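PDB 4KHB: FACT complex subunit from Chaetomium thermophilum var. thermophilum, which probably helps the FACT histone chaperone reorganize nucleosomes, this piece being the PH-like domain of Spt16 that pairs with Pob3N. Local coordinates for residues I36-M41 and L96-T101; I52-K57 and R67-S72. One frame throughout, in Å; residues are numbered along the deposited sequence.

From the N terminus the chain forms strand 28-30 and then strand 35-40, the middle strand of a three-stranded antiparallel sheet, then passes through strand 43-48 to the second sheet, formed by strands 52-60, 63-70 and 91-100 in that order. Interaction 2 closes the short hairpin between 52-57 and 67-72. Interaction 1 closes a much longer loop, bringing 96-101 back over 36-41, and the whole hairpin falls within that loop. The two contacts lie about 13 Å apart between centres and meet where I36 packs on I52 and I68. Interaction 2 thus pairs two strands of one sheet, and interaction 1 packs the third, 91-100, against the other sheet.

Interaction 1. Residues I36-M41 and L96-T101; sequences IVLPIM and LTFRST
F98 reaches from strand 96-100 to the backbone of strand 36-40 and meets it at the far end of its ring. The CE2 corner lies 3.6 Å from P39 O, which sits at the ring edge, near its plane, where the carbonyl oxygen probably benefits from the weakly positive hydrogens of the rim. CZ also approaches L38 CB obliquely and lies 4.0 Å from P39 CD, with CG of the same pyrrolidine close to CE2. The ring is put there by its first torsion, which sets CG opposite the backbone carbonyl carbon (chi1 -67°) on a side chain that leaves the strand toward its partner. Next along the contact, L38 and L96 approach obliquely through their methyl ends, CD1 of L38 standing 3.5 Å from CD1 of L96. L96 holds CG between its backbone N and carbonyl carbon (chi1 38°), a less usual choice for leucine, and spreads both methyls over L38 CD1; its CD2 also lies 4.2 Å from I40 CD1. This is sheet-on-sheet packing within the PH-like domain: the strands run at 76° to each other with axes 9.9 Å apart, and no hydrogen bond passes between them, so apolar side chains fill the gap. All five touching residues are buried. Exchanging F98 for an alanine would probably open a gap beside P39 and L38 and deprive P39 O of the ring edge it faces. Around the contact, I27 touches both P39 and F98, Y106 of helix 103-121 also packs on F98, and F47 lies against L38. Residues 96-99 also pair in an antiparallel ladder with a strand of the neighbouring Pob3N chain, carrying the sheet across the heterodimer interface.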
ATOM      1  N   ILE A  36     -12.899   6.280  -2.199  1.00 11.20           N
ATOM      2  CA  ILE A  36     -11.648   6.942  -2.537  1.00 16.52           C
ATOM      3  C   ILE A  36     -10.548   5.882  -2.584  1.00 16.74           C
ATOM      4  O   ILE A  36     -10.604   4.888  -1.855  1.00 15.42           O
ATOM      5  CB  ILE A  36     -11.292   8.078  -1.543  1.00 13.48           C
ATOM      6  CG1 ILE A  36     -10.791   7.512  -0.212  1.00 13.11           C
ATOM      7  CG2 ILE A  36     -12.498   8.974  -1.309  1.00 15.92           C
ATOM      8  CD1 ILE A  36     -10.232   8.568   0.732  1.00 16.12           C
ATOM      9  N   VAL A  37      -9.561   6.086  -3.450  1.00 13.35           N
ATOM     10  CA  VAL A  37      -8.472   5.127  -3.609  1.00 13.78           C
ATOM     11  C   VAL A  37      -7.145   5.789  -3.278  1.00 16.58           C
ATOM     12  O   VAL A  37      -6.719   6.722  -3.957  1.00 17.14           O
ATOM     13  CB  VAL A  37      -8.415   4.548  -5.039  1.00 15.80           C
ATOM     14  CG1 VAL A  37      -7.308   3.510  -5.140  1.00 11.18           C
ATOM     15  CG2 VAL A  37      -9.753   3.946  -5.429  1.00  9.50           C
ATOM     16  N   LEU A  38      -6.497   5.305  -2.224  1.00 10.24           N
ATOM     17  CA  LEU A  38      -5.275   5.928  -1.742  1.00 11.55           C
ATOM     18  C   LEU A  38      -4.051   5.096  -2.102  1.00 13.48           C
ATOM     19  O   LEU A  38      -4.047   3.875  -1.936  1.00 10.51           O
ATOM     20  CB  LEU A  38      -5.359   6.154  -0.231  1.00  8.15           C
ATOM     21  CG  LEU A  38      -6.651   6.853   0.199  1.00 16.41           C
ATOM     22  CD1 LEU A  38      -6.769   6.976   1.706  1.00 10.16           C
ATOM     23  CD2 LEU A  38      -6.739   8.221  -0.455  1.00 15.57           C
ATOM     24  N   PRO A  39      -3.003   5.764  -2.600  1.00 13.91           N
ATOM     25  CA  PRO A  39      -1.768   5.091  -3.013  1.00 13.87           C
ATOM     26  C   PRO A  39      -0.859   4.811  -1.821  1.00 12.18           C
ATOM     27  O   PRO A  39      -0.288   5.737  -1.242  1.00 12.22           O
ATOM     28  CB  PRO A  39      -1.124   6.110  -3.957  1.00 16.71           C
ATOM     29  CG  PRO A  39      -1.604   7.440  -3.456  1.00 14.10           C
ATOM     30  CD  PRO A  39      -2.990   7.207  -2.913  1.00 17.12           C
ATOM     31  N   ILE A  40      -0.741   3.541  -1.451  1.00 13.28           N
ATOM     32  CA  ILE A  40       0.090   3.160  -0.316  1.00 12.02           C
ATOM     33  C   ILE A  40       1.147   2.138  -0.719  1.00 10.52           C
ATOM     34  O   ILE A  40       0.838   0.966  -0.963  1.00 12.66           O
ATOM     35  CB  ILE A  40      -0.762   2.601   0.846  1.00 10.49           C
ATOM     36  CG1 ILE A  40      -1.826   3.622   1.263  1.00 10.78           C
ATOM     37  CG2 ILE A  40       0.113   2.246   2.040  1.00  6.61           C
ATOM     38  CD1 ILE A  40      -2.797   3.119   2.320  1.00  7.18           C
ATOM     39  N   MET A  41       2.394   2.602  -0.785  1.00 12.34           N
ATOM     40  CA  MET A  41       3.551   1.758  -1.086  1.00 10.97           C
ATOM     41  C   MET A  41       3.413   0.999  -2.403  1.00 15.93           C
ATOM     42  O   MET A  41       3.770  -0.179  -2.497  1.00 14.47           O
ATOM     43  CB  MET A  41       3.828   0.796   0.072  1.00  9.35           C
ATOM     44  CG  MET A  41       4.185   1.513   1.367  1.00 11.97           C
ATOM     45  SD  MET A  41       5.765   2.380   1.265  1.00 18.97           S
ATOM     46  CE  MET A  41       5.555   3.655   2.512  1.00  5.29           C
ATOM     47  N   LEU A  96      -4.677   9.026   7.960  1.00 14.17           N
ATOM     48  CA  LEU A  96      -3.435   9.077   7.197  1.00 20.87           C
ATOM     49  C   LEU A  96      -3.263  10.456   6.561  1.00 20.46           C
ATOM     50  O   LEU A  96      -4.248  11.125   6.233  1.00 16.85           O
ATOM     51  CB  LEU A  96      -3.360   7.957   6.153  1.00 21.44           C
ATOM     52  CG  LEU A  96      -4.609   7.528   5.389  1.00 24.48           C
ATOM     53  CD1 LEU A  96      -4.923   8.519   4.293  1.00 25.70           C
ATOM     54  CD2 LEU A  96      -4.421   6.129   4.822  1.00 16.27           C
ATOM     55  N   THR A  97      -2.014  10.872   6.381  1.00 19.58           N
ATOM     56  CA  THR A  97      -1.720  12.195   5.840  1.00 18.87           C
ATOM     57  C   THR A  97      -0.829  12.126   4.602  1.00 14.98           C
ATOM     58  O   THR A  97       0.186  11.425   4.589  1.00 15.23           O
ATOM     59  CB  THR A  97      -1.065  13.110   6.909  1.00 21.27           C
ATOM     60  OG1 THR A  97      -2.015  13.407   7.942  1.00 18.40           O
ATOM     61  CG2 THR A  97      -0.577  14.415   6.293  1.00 17.30           C
ATOM     62  N   PHE A  98      -1.229  12.841   3.557  1.00 16.95           N
ATOM     63  CA  PHE A  98      -0.415  12.967   2.356  1.00 22.33           C
ATOM     64  C   PHE A  98       0.062  14.403   2.216  1.00 21.07           C
ATOM     65  O   PHE A  98      -0.530  15.322   2.792  1.00 20.38           O
ATOM     66  CB  PHE A  98      -1.201  12.580   1.100  1.00 19.34           C
ATOM     67  CG  PHE A  98      -1.572  11.128   1.023  1.00 13.03           C
ATOM     68  CD1 PHE A  98      -2.779  10.673   1.532  1.00 12.05           C
ATOM     69  CD2 PHE A  98      -0.719  10.220   0.410  1.00 19.69           C
ATOM     70  CE1 PHE A  98      -3.120   9.335   1.445  1.00 13.25           C
ATOM     71  CE2 PHE A  98      -1.053   8.881   0.320  1.00 12.15           C
ATOM     72  CZ  PHE A  98      -2.256   8.437   0.840  1.00 13.27           C
ATOM     73  N   ARG A  99       1.134  14.592   1.455  1.00 22.75           N
ATOM     74  CA  ARG A  99       1.618  15.930   1.147  1.00 18.28           C
ATOM     75  C   ARG A  99       1.858  16.070  -0.352  1.00 26.99           C
ATOM     76  O   ARG A  99       2.253  15.109  -1.021  1.00 21.20           O
ATOM     77  CB  ARG A  99       2.886  16.270   1.941  1.00 19.69           C
ATOM     78  CG  ARG A  99       4.157  15.638   1.398  1.00 23.68           C
ATOM     79  CD  ARG A  99       5.394  16.230   2.050  1.00 20.46           C
ATOM     80  NE  ARG A  99       6.599  15.901   1.295  1.00 27.07           N
ATOM     81  CZ  ARG A  99       7.812  16.349   1.593  1.00 30.75           C
ATOM     82  NH1 ARG A  99       7.993  17.147   2.636  1.00 32.67           N
ATOM     83  NH2 ARG A  99       8.847  16.002   0.843  1.00 29.57           N
ATOM     84  N   SER A 100       1.598  17.263  -0.878  1.00 26.29           N
ATOM     85  CA  SER A 100       1.881  17.559  -2.278  1.00 24.58           C
ATOM     86  C   SER A 100       2.088  19.053  -2.484  1.00 27.70           C
ATOM     87  O   SER A 100       1.831  19.857  -1.584  1.00 29.27           O
ATOM     88  CB  SER A 100       0.747  17.054  -3.175  1.00 24.51           C
ATOM     89  OG  SER A 100       0.924  17.485  -4.512  1.00 36.86           O
ATOM     90  N   THR A 101       2.560  19.421  -3.670  1.00 34.03           N
ATOM     91  CA  THR A 101       2.736  20.825  -4.023  1.00 36.79           C
ATOM     92  C   THR A 101       1.502  21.390  -4.726  1.00 34.92           C
ATOM     93  O   THR A 101       1.358  22.607  -4.865  1.00 41.49           O
ATOM     94  CB  THR A 101       3.997  21.045  -4.892  1.00 31.83           C
ATOM     95  OG1 THR A 101       3.948  20.190  -6.042  1.00 40.20           O
ATOM     96  CG2 THR A 101       5.252  20.728  -4.089  1.00 25.97           C
TER

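Interaction 2. Residues I52-K57 and R67-S72; sequences IKNASK and RINFLS
The antiparallel hairpin of strands 52-60 and 63-70 carries a classic beta bulge, with K53 and N54 set opposite the single residue N69 and the pairing slipping by one. N69 O accepts from both of their backbone amides, at 2.7 Å from K53 N and 3.3 Å from N54 N, each donor tilted out of the carbonyl plane. N69 N returns a bond to N54 O at 2.9 Å. The side chains of this pair add a further link: ND2 of N69 donates to OD1 of N54 at 2.9 Å, a fairly straight bond in the plane of the accepting carbonyl. The two side chains run alongside each other in the same direction, yet their amide planes stand 82° apart. N54 reaches its partner with CG tucked between its backbone N and carbonyl carbon (chi1 53°). Beyond the bulge regular pairing resumes, S56 and R67 exchanging two backbone bonds, while A55 and I68 form a non-hydrogen-bonded pair on the sheet face covered by helix 103-121 and strand 35-40. I113 packs on A55 there and I36 on I68; I36 also touches I52. At the other end CG1 of I52 lies 3.9 Å from CE1 of F70, and I68 CG2 sits over one face of that ring, toward its rim. L71 crosses K53 at about a right angle, its CD2 3.8 Å from K53 CB.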
ATOM      1  N   ILE A  52     -15.250   6.988   6.440  1.00 10.84           N
ATOM      2  CA  ILE A  52     -14.562   8.272   6.592  1.00 15.94           C
ATOM      3  C   ILE A  52     -15.327   9.283   7.454  1.00 16.44           C
ATOM      4  O   ILE A  52     -16.531   9.475   7.287  1.00 17.05           O
ATOM      5  CB  ILE A  52     -14.264   8.892   5.203  1.00 13.47           C
ATOM      6  CG1 ILE A  52     -13.169   8.087   4.497  1.00 12.53           C
ATOM      7  CG2 ILE A  52     -13.830  10.347   5.330  1.00 14.83           C
ATOM      8  CD1 ILE A  52     -13.086   8.339   3.005  1.00 23.18           C
ATOM      9  N   LYS A  53     -14.608   9.917   8.379  1.00 14.15           N
ATOM     10  CA  LYS A  53     -15.157  10.966   9.236  1.00 17.18           C
ATOM     11  C   LYS A  53     -15.126  12.325   8.535  1.00 18.91           C
ATOM     12  O   LYS A  53     -16.174  12.916   8.267  1.00 16.02           O
ATOM     13  CB  LYS A  53     -14.370  11.031  10.547  1.00 14.60           C
ATOM     14  CG  LYS A  53     -14.983  11.931  11.608  1.00 24.14           C
ATOM     15  CD  LYS A  53     -14.232  11.798  12.921  1.00 33.84           C
ATOM     16  CE  LYS A  53     -15.080  12.255  14.091  1.00 36.02           C
ATOM     17  NZ  LYS A  53     -14.810  13.679  14.432  1.00 36.50           N
ATOM     18  N   ASN A  54     -13.923  12.817   8.245  1.00 14.89           N
ATOM     19  CA  ASN A  54     -13.765  14.079   7.526  1.00 21.25           C
ATOM     20  C   ASN A  54     -12.443  14.166   6.765  1.00 17.74           C
ATOM     21  O   ASN A  54     -11.572  13.305   6.921  1.00 18.94           O
ATOM     22  CB  ASN A  54     -13.897  15.265   8.490  1.00 21.64           C
ATOM     23  CG  ASN A  54     -12.971  15.156   9.692  1.00 26.00           C
ATOM     24  OD1 ASN A  54     -11.761  14.981   9.551  1.00 26.49           O
ATOM     25  ND2 ASN A  54     -13.543  15.264  10.886  1.00 19.96           N
ATOM     26  N   ALA A  55     -12.295  15.212   5.954  1.00 18.47           N
ATOM     27  CA  ALA A  55     -11.048  15.466   5.237  1.00 19.27           C
ATOM     28  C   ALA A  55     -10.673  16.943   5.315  1.00 20.24           C
ATOM     29  O   ALA A  55     -11.529  17.817   5.149  1.00 24.81           O
ATOM     30  CB  ALA A  55     -11.170  15.029   3.788  1.00 16.09           C
ATOM     31  N   SER A  56      -9.395  17.217   5.559  1.00 25.29           N
ATOM     32  CA  SER A  56      -8.925  18.591   5.708  1.00 22.46           C
ATOM     33  C   SER A  56      -7.669  18.908   4.898  1.00 21.94           C
ATOM     34  O   SER A  56      -6.744  18.091   4.827  1.00 20.57           O
ATOM     35  CB  SER A  56      -8.677  18.908   7.184  1.00 24.29           C
ATOM     36  OG  SER A  56      -9.688  18.352   8.003  1.00 39.79           O
ATOM     37  N   LYS A  57      -7.650  20.090   4.285  1.00 20.47           N
ATOM     38  CA  LYS A  57      -6.482  20.584   3.561  1.00 22.13           C
ATOM     39  C   LYS A  57      -5.778  21.659   4.389  1.00 26.59           C
ATOM     40  O   LYS A  57      -6.428  22.437   5.098  1.00 27.69           O
ATOM     41  CB  LYS A  57      -6.894  21.165   2.206  1.00 24.49           C
ATOM     42  CG  LYS A  57      -5.738  21.745   1.389  1.00 26.18           C
ATOM     43  CD  LYS A  57      -6.025  23.178   0.975  1.00 27.53           C
ATOM     44  CE  LYS A  57      -4.802  23.821   0.346  1.00 37.75           C
ATOM     45  NZ  LYS A  57      -5.114  24.532  -0.924  1.00 40.39           N
ATOM     46  N   ARG A  67      -5.311  15.612   5.154  1.00 18.15           N
ATOM     47  CA  ARG A  67      -5.537  14.643   6.220  1.00 18.33           C
ATOM     48  C   ARG A  67      -6.943  14.067   6.188  1.00 13.16           C
ATOM     49  O   ARG A  67      -7.933  14.799   6.271  1.00 17.11           O
ATOM     50  CB  ARG A  67      -5.234  15.235   7.596  1.00 17.73           C
ATOM     51  CG  ARG A  67      -5.925  14.493   8.731  1.00 22.43           C
ATOM     52  CD  ARG A  67      -5.005  14.318   9.918  1.00 25.99           C
ATOM     53  NE  ARG A  67      -5.355  15.207  11.020  1.00 42.97           N
ATOM     54  CZ  ARG A  67      -5.214  14.894  12.304  1.00 49.44           C
ATOM     55  NH1 ARG A  67      -4.746  13.702  12.651  1.00 40.94           N
ATOM     56  NH2 ARG A  67      -5.552  15.768  13.242  1.00 52.64           N
ATOM     57  N   ILE A  68      -7.017  12.748   6.049  1.00 15.12           N
ATOM     58  CA  ILE A  68      -8.289  12.047   6.076  1.00 13.90           C
ATOM     59  C   ILE A  68      -8.463  11.326   7.413  1.00 14.61           C
ATOM     60  O   ILE A  68      -7.657  10.459   7.764  1.00 12.66           O
ATOM     61  CB  ILE A  68      -8.382  11.035   4.919  1.00 10.77           C
ATOM     62  CG1 ILE A  68      -8.246  11.755   3.573  1.00 12.25           C
ATOM     63  CG2 ILE A  68      -9.691  10.267   4.983  1.00  8.10           C
ATOM     64  CD1 ILE A  68      -7.862  10.852   2.418  1.00 13.38           C
ATOM     65  N   ASN A  69      -9.506  11.686   8.157  1.00 12.42           N
ATOM     66  CA  ASN A  69      -9.820  11.010   9.414  1.00 14.59           C
ATOM     67  C   ASN A  69     -10.924   9.980   9.233  1.00 13.33           C
ATOM     68  O   ASN A  69     -11.925  10.238   8.560  1.00 15.29           O
ATOM     69  CB  ASN A  69     -10.189  12.010  10.519  1.00 14.30           C
ATOM     70  CG  ASN A  69      -9.028  12.905  10.909  1.00 23.15           C
ATOM     71  OD1 ASN A  69      -8.080  12.461  11.557  1.00 25.86           O
ATOM     72  ND2 ASN A  69      -9.102  14.172  10.526  1.00 25.44           N
ATOM     73  N   PHE A  70     -10.737   8.810   9.832  1.00 12.45           N
ATOM     74  CA  PHE A  70     -11.683   7.717   9.665  1.00 13.60           C
ATOM     75  C   PHE A  70     -12.570   7.531  10.894  1.00 16.91           C
ATOM     76  O   PHE A  70     -12.228   7.984  11.988  1.00 17.67           O
ATOM     77  CB  PHE A  70     -10.913   6.430   9.376  1.00 13.32           C
ATOM     78  CG  PHE A  70     -10.155   6.460   8.080  1.00 13.02           C
ATOM     79  CD1 PHE A  70     -10.769   6.077   6.902  1.00  8.01           C
ATOM     80  CD2 PHE A  70      -8.829   6.868   8.039  1.00 13.04           C
ATOM     81  CE1 PHE A  70     -10.083   6.097   5.702  1.00  7.84           C
ATOM     82  CE2 PHE A  70      -8.133   6.894   6.841  1.00 13.07           C
ATOM     83  CZ  PHE A  70      -8.761   6.507   5.672  1.00 11.10           C
ATOM     84  N   LEU A  71     -13.700   6.852  10.717  1.00 15.30           N
ATOM     85  CA  LEU A  71     -14.581   6.542  11.837  1.00 16.72           C
ATOM     86  C   LEU A  71     -14.069   5.333  12.612  1.00 15.73           C
ATOM     87  O   LEU A  71     -13.838   4.263  12.042  1.00 15.39           O
ATOM     88  CB  LEU A  71     -16.014   6.312  11.350  1.00 14.70           C
ATOM     89  CG  LEU A  71     -16.664   7.543  10.717  1.00 16.05           C
ATOM     90  CD1 LEU A  71     -17.902   7.175   9.916  1.00 11.81           C
ATOM     91  CD2 LEU A  71     -17.003   8.558  11.791  1.00 16.77           C
ATOM     92  N   SER A  72     -13.880   5.525  13.914  1.00 17.18           N
ATOM     93  CA  SER A  72     -13.341   4.496  14.791  1.00 23.85           C
ATOM     94  C   SER A  72     -13.855   4.751  16.198  1.00 31.80           C
ATOM     95  O   SER A  72     -14.332   5.848  16.492  1.00 29.18           O
ATOM     96  CB  SER A  72     -11.809   4.536  14.775  1.00 27.08           C
ATOM     97  OG  SER A  72     -11.337   5.841  14.484  1.00 36.94           O
TER